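Local coordinates for protein fatty acid synthase 1, isoform A (Drosophila melanogaster, PDB 6FN6) that probably builds long-chain saturated fatty acids from acetyl-CoA and malonyl-CoA with NADPH, this piece being the modifying region of dehydratase, enoylreductase and ketoreductase, at residues L164-N169 with K205-L210; R322-I327 with G354-R359; A472-A477 with K504-G509. All coordinates share one frame; numbering follows the deposited sequence.

Contact 1 (L164-N169 with K205-L210); sequences LQWVDN and KHFELL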
loop_
_atom_site.group_PDB
_atom_site.type_symbol
_atom_site.label_atom_id
_atom_site.label_comp_id
_atom_site.label_asym_id
_atom_site.label_seq_id
_atom_site.Cartn_x
_atom_site.Cartn_y
_atom_site.Cartn_z
ATOM N N LEU A 164 -33.082 3.355 18.822
ATOM C CA LEU A 164 -32.207 2.748 19.820
ATOM C C LEU A 164 -32.414 3.431 21.168
ATOM O O LEU A 164 -32.497 4.655 21.240
ATOM C CB LEU A 164 -30.741 2.860 19.391
ATOM C CG LEU A 164 -30.447 2.609 17.908
ATOM C CD1 LEU A 164 -29.008 2.960 17.573
ATOM C CD2 LEU A 164 -30.746 1.165 17.544
ATOM N N GLN A 165 -32.491 2.645 22.236
ATOM C CA GLN A 165 -32.705 3.209 23.564
ATOM C C GLN A 165 -31.399 3.767 24.119
ATOM O O GLN A 165 -30.320 3.458 23.617
ATOM C CB GLN A 165 -33.284 2.159 24.519
ATOM C CG GLN A 165 -32.400 0.946 24.741
ATOM C CD GLN A 165 -33.063 -0.096 25.624
ATOM O OE1 GLN A 165 -34.275 -0.288 25.568
ATOM N NE2 GLN A 165 -32.270 -0.768 26.450
ATOM N N TRP A 166 -31.512 4.610 25.142
ATOM C CA TRP A 166 -30.348 5.209 25.783
ATOM C C TRP A 166 -30.384 4.963 27.284
ATOM O O TRP A 166 -31.312 5.400 27.969
ATOM C CB TRP A 166 -30.285 6.711 25.505
ATOM C CG TRP A 166 -29.179 7.391 26.248
ATOM C CD1 TRP A 166 -29.300 8.203 27.337
ATOM C CD2 TRP A 166 -27.778 7.309 25.962
ATOM N NE1 TRP A 166 -28.061 8.636 27.743
ATOM C CE2 TRP A 166 -27.110 8.101 26.915
ATOM C CE3 TRP A 166 -27.025 6.643 24.991
ATOM C CZ2 TRP A 166 -25.725 8.247 26.924
ATOM C CZ3 TRP A 166 -25.649 6.789 25.004
ATOM C CH2 TRP A 166 -25.014 7.583 25.963
ATOM N N VAL A 167 -29.375 4.260 27.790
ATOM C CA VAL A 167 -29.293 3.948 29.212
ATOM C C VAL A 167 -27.987 4.476 29.798
ATOM O O VAL A 167 -27.393 3.845 30.669
ATOM C CB VAL A 167 -29.428 2.431 29.456
ATOM C CG1 VAL A 167 -30.804 1.948 29.033
ATOM C CG2 VAL A 167 -28.341 1.663 28.710
ATOM N N ASP A 168 -27.559 5.645 29.332
ATOM C CA ASP A 168 -26.331 6.268 29.816
ATOM C C ASP A 168 -25.156 5.300 29.692
ATOM O O ASP A 168 -24.370 5.139 30.627
ATOM C CB ASP A 168 -26.496 6.719 31.270
ATOM C CG ASP A 168 -25.398 7.670 31.714
ATOM O OD1 ASP A 168 -24.947 8.492 30.887
ATOM O OD2 ASP A 168 -24.985 7.596 32.891
ATOM N N ASN A 169 -25.045 4.662 28.530
ATOM C CA ASN A 169 -23.993 3.682 28.276
ATOM C C ASN A 169 -23.598 3.712 26.800
ATOM O O ASN A 169 -24.328 3.214 25.944
ATOM C CB ASN A 169 -24.460 2.282 28.686
ATOM C CG ASN A 169 -23.370 1.229 28.540
ATOM O OD1 ASN A 169 -22.797 1.055 27.466
ATOM N ND2 ASN A 169 -23.090 0.514 29.624
ATOM N N LYS A 205 -23.703 17.326 21.178
ATOM C CA LYS A 205 -24.894 17.171 20.353
ATOM C C LYS A 205 -25.766 16.026 20.859
ATOM O O LYS A 205 -26.994 16.089 20.803
ATOM C CB LYS A 205 -24.485 16.923 18.901
ATOM C CG LYS A 205 -25.630 16.859 17.906
ATOM C CD LYS A 205 -25.297 15.879 16.792
ATOM C CE LYS A 205 -25.933 16.269 15.474
ATOM N NZ LYS A 205 -25.527 15.336 14.383
ATOM N N HIS A 206 -25.115 14.976 21.347
ATOM C CA HIS A 206 -25.805 13.785 21.822
ATOM C C HIS A 206 -26.721 14.100 23.003
ATOM O O HIS A 206 -27.888 13.708 23.016
ATOM C CB HIS A 206 -24.788 12.714 22.217
ATOM C CG HIS A 206 -25.370 11.340 22.340
ATOM N ND1 HIS A 206 -25.681 10.563 21.245
ATOM C CD2 HIS A 206 -25.688 10.600 23.428
ATOM C CE1 HIS A 206 -26.170 9.406 21.653
ATOM N NE2 HIS A 206 -26.185 9.402 22.974
ATOM N N PHE A 207 -26.190 14.813 23.992
ATOM C CA PHE A 207 -26.916 15.047 25.236
ATOM C C PHE A 207 -27.967 16.147 25.110
ATOM O O PHE A 207 -28.951 16.149 25.850
ATOM C CB PHE A 207 -25.938 15.385 26.364
ATOM C CG PHE A 207 -25.057 14.236 26.761
ATOM C CD1 PHE A 207 -25.598 13.111 27.365
ATOM C CD2 PHE A 207 -23.690 14.277 26.533
ATOM C CE1 PHE A 207 -24.795 12.048 27.733
ATOM C CE2 PHE A 207 -22.881 13.217 26.899
ATOM C CZ PHE A 207 -23.434 12.100 27.501
ATOM N N GLU A 208 -27.773 17.080 24.182
ATOM C CA GLU A 208 -28.766 18.129 23.974
ATOM C C GLU A 208 -29.952 17.558 23.203
ATOM O O GLU A 208 -31.048 18.119 23.222
ATOM C CB GLU A 208 -28.166 19.325 23.227
ATOM C CG GLU A 208 -27.944 19.107 21.733
ATOM C CD GLU A 208 -27.399 20.344 21.036
ATOM O OE1 GLU A 208 -26.284 20.788 21.388
ATOM O OE2 GLU A 208 -28.086 20.873 20.136
ATOM N N LEU A 209 -29.724 16.435 22.529
ATOM C CA LEU A 209 -30.797 15.707 21.864
ATOM C C LEU A 209 -31.520 14.809 22.862
ATOM O O LEU A 209 -32.730 14.605 22.767
ATOM C CB LEU A 209 -30.243 14.877 20.707
ATOM C CG LEU A 209 -29.868 15.645 19.436
ATOM C CD1 LEU A 209 -29.105 14.745 18.477
ATOM C CD2 LEU A 209 -31.100 16.216 18.756
ATOM N N LEU A 210 -30.764 14.271 23.814
ATOM C CA LEU A 210 -31.329 13.423 24.855
ATOM C C LEU A 210 -32.164 14.236 25.839
ATOM O O LEU A 210 -33.108 13.720 26.437
ATOM C CB LEU A 210 -30.219 12.682 25.599
ATOM C CG LEU A 210 -29.693 11.412 24.927
ATOM C CD1 LEU A 210 -28.383 10.977 25.555
ATOM C CD2 LEU A 210 -30.725 10.297 25.015
#

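Contact 2 (R322-I327 with G354-R359); sequences RLLQII and GDSGVR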
loop_
_atom_site.group_PDB
_atom_site.type_symbol
_atom_site.label_atom_id
_atom_site.label_comp_id
_atom_site.label_asym_id
_atom_site.label_seq_id
_atom_site.Cartn_x
_atom_site.Cartn_y
_atom_site.Cartn_z
ATOM N N ARG A 322 -25.669 -51.934 27.276
ATOM C CA ARG A 322 -26.791 -51.669 26.385
ATOM C C ARG A 322 -28.087 -51.491 27.169
ATOM O O ARG A 322 -28.892 -50.616 26.858
ATOM C CB ARG A 322 -26.944 -52.797 25.363
ATOM C CG ARG A 322 -28.053 -52.573 24.340
ATOM C CD ARG A 322 -27.777 -51.378 23.437
ATOM N NE ARG A 322 -26.572 -51.560 22.632
ATOM C CZ ARG A 322 -26.025 -50.611 21.879
ATOM N NH1 ARG A 322 -26.569 -49.402 21.824
ATOM N NH2 ARG A 322 -24.928 -50.870 21.181
ATOM N N LEU A 323 -28.288 -52.325 28.185
ATOM C CA LEU A 323 -29.493 -52.241 28.999
ATOM C C LEU A 323 -29.562 -50.898 29.716
ATOM O O LEU A 323 -30.574 -50.204 29.647
ATOM C CB LEU A 323 -29.546 -53.382 30.014
ATOM C CG LEU A 323 -29.524 -54.805 29.450
ATOM C CD1 LEU A 323 -29.642 -55.815 30.579
ATOM C CD2 LEU A 323 -30.630 -55.015 28.421
ATOM N N LEU A 324 -28.485 -50.533 30.402
ATOM C CA LEU A 324 -28.444 -49.262 31.112
ATOM C C LEU A 324 -28.623 -48.105 30.132
ATOM O O LEU A 324 -29.204 -47.074 30.470
ATOM C CB LEU A 324 -27.127 -49.112 31.874
ATOM C CG LEU A 324 -26.948 -47.809 32.660
ATOM C CD1 LEU A 324 -28.069 -47.611 33.675
ATOM C CD2 LEU A 324 -25.591 -47.782 33.349
ATOM N N GLN A 325 -28.125 -48.288 28.915
ATOM C CA GLN A 325 -28.226 -47.260 27.889
ATOM C C GLN A 325 -29.678 -47.068 27.452
ATOM O O GLN A 325 -30.116 -45.946 27.201
ATOM C CB GLN A 325 -27.347 -47.619 26.691
ATOM C CG GLN A 325 -27.071 -46.452 25.763
ATOM C CD GLN A 325 -26.145 -46.820 24.624
ATOM O OE1 GLN A 325 -25.205 -47.598 24.797
ATOM N NE2 GLN A 325 -26.407 -46.265 23.447
ATOM N N ILE A 326 -30.420 -48.168 27.365
ATOM C CA ILE A 326 -31.832 -48.113 27.001
ATOM C C ILE A 326 -32.614 -47.429 28.116
ATOM O O ILE A 326 -33.477 -46.588 27.860
ATOM C CB ILE A 326 -32.390 -49.519 26.718
ATOM C CG1 ILE A 326 -31.656 -50.166 25.546
ATOM C CG2 ILE A 326 -33.875 -49.451 26.401
ATOM C CD1 ILE A 326 -31.804 -51.674 25.491
ATOM N N ILE A 327 -32.309 -47.797 29.356
ATOM C CA ILE A 327 -32.991 -47.238 30.514
ATOM C C ILE A 327 -32.735 -45.736 30.571
ATOM O O ILE A 327 -33.674 -44.935 30.559
ATOM C CB ILE A 327 -32.541 -47.930 31.815
ATOM C CG1 ILE A 327 -32.908 -49.415 31.777
ATOM C CG2 ILE A 327 -33.175 -47.256 33.032
ATOM C CD1 ILE A 327 -32.279 -50.240 32.881
ATOM N N GLY A 354 -16.091 -50.514 31.368
ATOM C CA GLY A 354 -15.542 -49.216 31.028
ATOM C C GLY A 354 -16.218 -48.026 31.686
ATOM O O GLY A 354 -16.586 -48.065 32.861
ATOM N N ASP A 355 -16.374 -46.962 30.906
ATOM C CA ASP A 355 -16.904 -45.693 31.392
ATOM C C ASP A 355 -18.430 -45.650 31.306
ATOM O O ASP A 355 -19.020 -44.591 31.094
ATOM C CB ASP A 355 -16.294 -44.537 30.593
ATOM C CG ASP A 355 -16.630 -43.179 31.179
ATOM O OD1 ASP A 355 -16.814 -43.090 32.411
ATOM O OD2 ASP A 355 -16.707 -42.199 30.406
ATOM N N SER A 356 -19.067 -46.804 31.474
ATOM C CA SER A 356 -20.517 -46.902 31.337
ATOM C C SER A 356 -21.238 -46.573 32.640
ATOM O O SER A 356 -22.327 -46.001 32.631
ATOM C CB SER A 356 -20.905 -48.308 30.878
ATOM O OG SER A 356 -22.310 -48.482 30.903
ATOM N N GLY A 357 -20.621 -46.936 33.757
ATOM C CA GLY A 357 -21.207 -46.710 35.065
ATOM C C GLY A 357 -22.068 -47.869 35.529
ATOM O O GLY A 357 -23.058 -47.682 36.234
ATOM N N VAL A 358 -21.678 -49.075 35.129
ATOM C CA VAL A 358 -22.341 -50.286 35.580
ATOM C C VAL A 358 -21.489 -50.861 36.698
ATOM O O VAL A 358 -20.315 -51.173 36.496
ATOM C CB VAL A 358 -22.534 -51.293 34.425
ATOM C CG1 VAL A 358 -23.068 -52.622 34.942
ATOM C CG2 VAL A 358 -23.473 -50.724 33.378
ATOM N N ARG A 359 -22.077 -51.001 37.878
ATOM C CA ARG A 359 -21.348 -51.531 39.021
ATOM C C ARG A 359 -21.196 -53.042 38.901
ATOM O O ARG A 359 -21.771 -53.660 38.007
ATOM C CB ARG A 359 -22.049 -51.149 40.326
ATOM C CG ARG A 359 -23.490 -51.605 40.439
ATOM C CD ARG A 359 -24.264 -50.712 41.394
ATOM N NE ARG A 359 -25.517 -51.326 41.819
ATOM C CZ ARG A 359 -25.620 -52.198 42.816
ATOM N NH1 ARG A 359 -24.543 -52.568 43.499
ATOM N NH2 ARG A 359 -26.803 -52.703 43.133
#

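Contact 3 (A472-A477 with K504-G509); sequences AALATA and KNENGG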
loop_
_atom_site.group_PDB
_atom_site.type_symbol
_atom_site.label_atom_id
_atom_site.label_comp_id
_atom_site.label_asym_id
_atom_site.label_seq_id
_atom_site.Cartn_x
_atom_site.Cartn_y
_atom_site.Cartn_z
ATOM N N ALA A 472 -63.262 -40.676 37.695
ATOM C CA ALA A 472 -64.050 -41.012 38.872
ATOM C C ALA A 472 -63.668 -42.399 39.364
ATOM O O ALA A 472 -63.576 -42.640 40.568
ATOM C CB ALA A 472 -65.535 -40.947 38.559
ATOM N N ALA A 473 -63.442 -43.307 38.420
ATOM C CA ALA A 473 -63.080 -44.679 38.744
ATOM C C ALA A 473 -61.679 -44.758 39.339
ATOM O O ALA A 473 -61.436 -45.533 40.264
ATOM C CB ALA A 473 -63.175 -45.553 37.504
ATOM N N LEU A 474 -60.761 -43.956 38.811
ATOM C CA LEU A 474 -59.384 -43.964 39.293
ATOM C C LEU A 474 -59.294 -43.491 40.744
ATOM O O LEU A 474 -58.577 -44.080 41.551
ATOM C CB LEU A 474 -58.498 -43.093 38.399
ATOM C CG LEU A 474 -57.656 -43.856 37.372
ATOM C CD1 LEU A 474 -58.531 -44.679 36.434
ATOM C CD2 LEU A 474 -56.782 -42.901 36.583
ATOM N N ALA A 475 -60.025 -42.430 41.073
ATOM C CA ALA A 475 -60.048 -41.925 42.443
ATOM C C ALA A 475 -60.690 -42.947 43.377
ATOM O O ALA A 475 -60.188 -43.208 44.471
ATOM C CB ALA A 475 -60.792 -40.602 42.511
ATOM N N THR A 476 -61.804 -43.519 42.937
ATOM C CA THR A 476 -62.511 -44.531 43.712
ATOM C C THR A 476 -61.684 -45.809 43.820
ATOM O O THR A 476 -61.729 -46.505 44.835
ATOM C CB THR A 476 -63.879 -44.859 43.084
ATOM O OG1 THR A 476 -64.617 -43.648 42.882
ATOM C CG2 THR A 476 -64.679 -45.792 43.983
ATOM N N ALA A 477 -60.934 -46.113 42.765
ATOM C CA ALA A 477 -60.132 -47.330 42.713
ATOM C C ALA A 477 -59.193 -47.429 43.911
ATOM O O ALA A 477 -59.097 -48.479 44.547
ATOM C CB ALA A 477 -59.338 -47.384 41.418
ATOM N N LYS A 504 -51.911 -43.412 31.755
ATOM C CA LYS A 504 -50.767 -43.490 32.661
ATOM C C LYS A 504 -50.602 -42.236 33.517
ATOM O O LYS A 504 -50.349 -42.329 34.720
ATOM C CB LYS A 504 -49.477 -43.734 31.871
ATOM C CG LYS A 504 -49.354 -45.133 31.293
ATOM C CD LYS A 504 -47.922 -45.463 30.878
ATOM C CE LYS A 504 -47.477 -44.689 29.643
ATOM N NZ LYS A 504 -46.949 -43.330 29.960
ATOM N N ASN A 505 -50.745 -41.068 32.899
ATOM C CA ASN A 505 -50.475 -39.806 33.583
ATOM C C ASN A 505 -51.615 -39.336 34.477
ATOM O O ASN A 505 -51.475 -38.343 35.191
ATOM C CB ASN A 505 -50.163 -38.714 32.558
ATOM C CG ASN A 505 -48.807 -38.895 31.909
ATOM O OD1 ASN A 505 -47.790 -38.444 32.436
ATOM N ND2 ASN A 505 -48.785 -39.557 30.759
ATOM N N GLU A 506 -52.740 -40.038 34.450
ATOM C CA GLU A 506 -53.857 -39.677 35.313
ATOM C C GLU A 506 -53.536 -40.019 36.763
ATOM O O GLU A 506 -52.717 -40.894 37.039
ATOM C CB GLU A 506 -55.134 -40.390 34.869
ATOM C CG GLU A 506 -55.778 -39.788 33.635
ATOM C CD GLU A 506 -56.505 -38.494 33.937
ATOM O OE1 GLU A 506 -56.713 -37.694 32.999
ATOM O OE2 GLU A 506 -56.877 -38.281 35.111
ATOM N N ASN A 507 -54.181 -39.314 37.685
ATOM C CA ASN A 507 -54.009 -39.564 39.112
ATOM C C ASN A 507 -54.599 -40.921 39.478
ATOM O O ASN A 507 -55.804 -41.135 39.353
ATOM C CB ASN A 507 -54.655 -38.450 39.938
ATOM C CG ASN A 507 -53.882 -37.146 39.859
ATOM O OD1 ASN A 507 -52.740 -37.115 39.395
ATOM N ND2 ASN A 507 -54.498 -36.061 40.315
ATOM N N GLY A 508 -53.745 -41.841 39.917
ATOM C CA GLY A 508 -54.178 -43.197 40.204
ATOM C C GLY A 508 -54.153 -44.063 38.962
ATOM O O GLY A 508 -54.862 -45.065 38.864
ATOM N N GLY A 509 -53.323 -43.663 38.007
ATOM C CA GLY A 509 -53.221 -44.342 36.731
ATOM C C GLY A 509 -52.533 -45.687 36.836
ATOM O O GLY A 509 -52.724 -46.555 35.983
#

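Contact 1 (L164-N169 with K205-L210)
W166 carries nearly all of this contact, presenting one face of its indole to H206 and L210 on helix 203-210. Its CG stands anti to the backbone N (chi1 175°), which points the indole at the helix. L210 CD1 sits over the five-membered ring, 3.3 Å from the centroid of the W166 pyrrole, as a CH-pi contact, while L210 CD2 lies against W166 CD1 and CG. Over the six-membered ring of the same face comes H206, edge-to-face, the planes at 67° and H206 NE2 3.4 Å from W166 CZ3. H206 ND1 accepts from G238 N, which is consistent with a hydrogen on NE2 turned at the indole. F207 meets the indole obliquely, its CE1 4.0 Å from W166 CZ2. The setting is the C-terminal hotdog fold of the dehydratase, whose helix 170-183 adds W170 and F173 to this buried aromatic cluster; on that helix D175, the predicted proton donor, has its side chain about 11 Å from that of W166. Further along, the chain folds back under the indole, and D168 N lies 3.4 Å above the W166 plane on the face opposite L210. N169 then N-caps helix 170-183, its OD1 taking the hydrogen bond from S172 N.

Contact 2 (R322-I327 with G354-R359)
The flat groups that L324 meets are peptide units, those following S356 and G357; no ring takes part. Methyl CD2 of L324 lies 3.8 Å from S356 O, and the approach is steep, from well above the plane of that peptide. The same methyl stands almost straight over the oxygen of the next one, with L324 CD2 3.8 Å from G357 O, so it rests on the face of that carbonyl. Beyond them V358 supplies the one apolar side-chain partner: its CG2 touches L324 CD2 at 3.6 Å, the two side chains sliding past each other in opposite directions.

L324 gets there with CG anti to the backbone N (chi1 180°), extending the side chain outward from helix 320-329 so that a single methyl does the touching. S356 lies at the border, its OG 4.2 Å from L324 CD2; the hydroxyl is engaged instead with N321 OD1 on the same helix, a polar link beside the apolar one. G357 turns the loop at a positive phi of 90°, where a CB would jam against the carbonyl oxygen of S356, and this by itself calls for glycine. V358, buried, packs also on A320 and on V339 of strand 334-341, while L324 rests on V337 of that strand. No hydrogen bond joins the two segments, and the join is mainly van der Waals packing.

Helix 320-329 precedes strand 334-341, and residues 354-359 lead from helix 346-353 into parallel strand 359-362. This helix-against-loop packing beside the sheet belongs to a Rossmann-like domain, whose strand order matches the methyltransferase fold, consistent with the pseudo-methyltransferase of animal fatty acid synthases.

Contact 3 (A472-A477 with K504-G509)
L474 on helix 466-480 faces a type II beta turn running from E506 to G509, and the two backbones come nearest at L474 and G508, whose CA atoms are 5.3 Å apart. One weak hydrogen bond, G509 N to E506 O, spans the turn. G508 holds its third position with phi 86°, where a side chain would press on the carbonyl of N507 and on L474 O, so glycine suits the place twice over.

The L474 side chain lies along the turn and touches it with successive atoms. CB and CG of L474 run beside the carbonyls, CG 3.4 Å from G508 O, while L474 CD2 reaches N507 O at 3.4 Å. The same methyl comes against the aliphatic part of E506, with L474 CD2 3.5 Å from E506 CB, the two side chains crossing at about a right angle. With an alanine here CG and both methyls go, and E506 CB and the G508 carbonyl would probably lose their packing partner, the N507 carbonyl much of its own. E506 has its CG beside the backbone N (chi1 -76°) and bends again at chi2, carrying the carboxylate off to K471, one turn back on the leucine's helix, where OE2 forms a salt bridge. Behind the leucine, T476 OG1 donates to A472 O at 2.7 Å, tilted 29° from the carbonyl plane, while T476 N reaches that oxygen from the opposite face.

This is a helix-to-turn packing within the pseudo-ketoreductase domain, where helix 466-480 meets the loop between helix 496-504 and strand 512-517. The leucine carbons offer the N507 and G508 oxygens no hydrogen-bond donor, so the fit rests on shape, and the polar tie runs outside the two segments, from E506 to K471.

Overall arrangement
Going from the N terminus, the three contacts follow in series; none nests in or crosses another. Contact 1 closes a loop of 35 residues within the C-terminal hotdog fold of the dehydratase, bringing the loop after strand 161-164 up to helix 203-210. Contact 2, across 26 residues that hold strand 334-341 and helix 346-353, ties helix 320-329 to the loop leading into strand 359-362. Contact 3 spans an equal interval, with strand 483-489 and helix 496-504 between its ends, in the pseudo-ketoreductase domain. Contacts 2 and 3 have centres about 34 Å apart, whereas contact 1 lies about 59 and 62 Å from theirs. All three set a helix against a loop, each within one domain, for contact 2 probably the pseudo-methyltransferase.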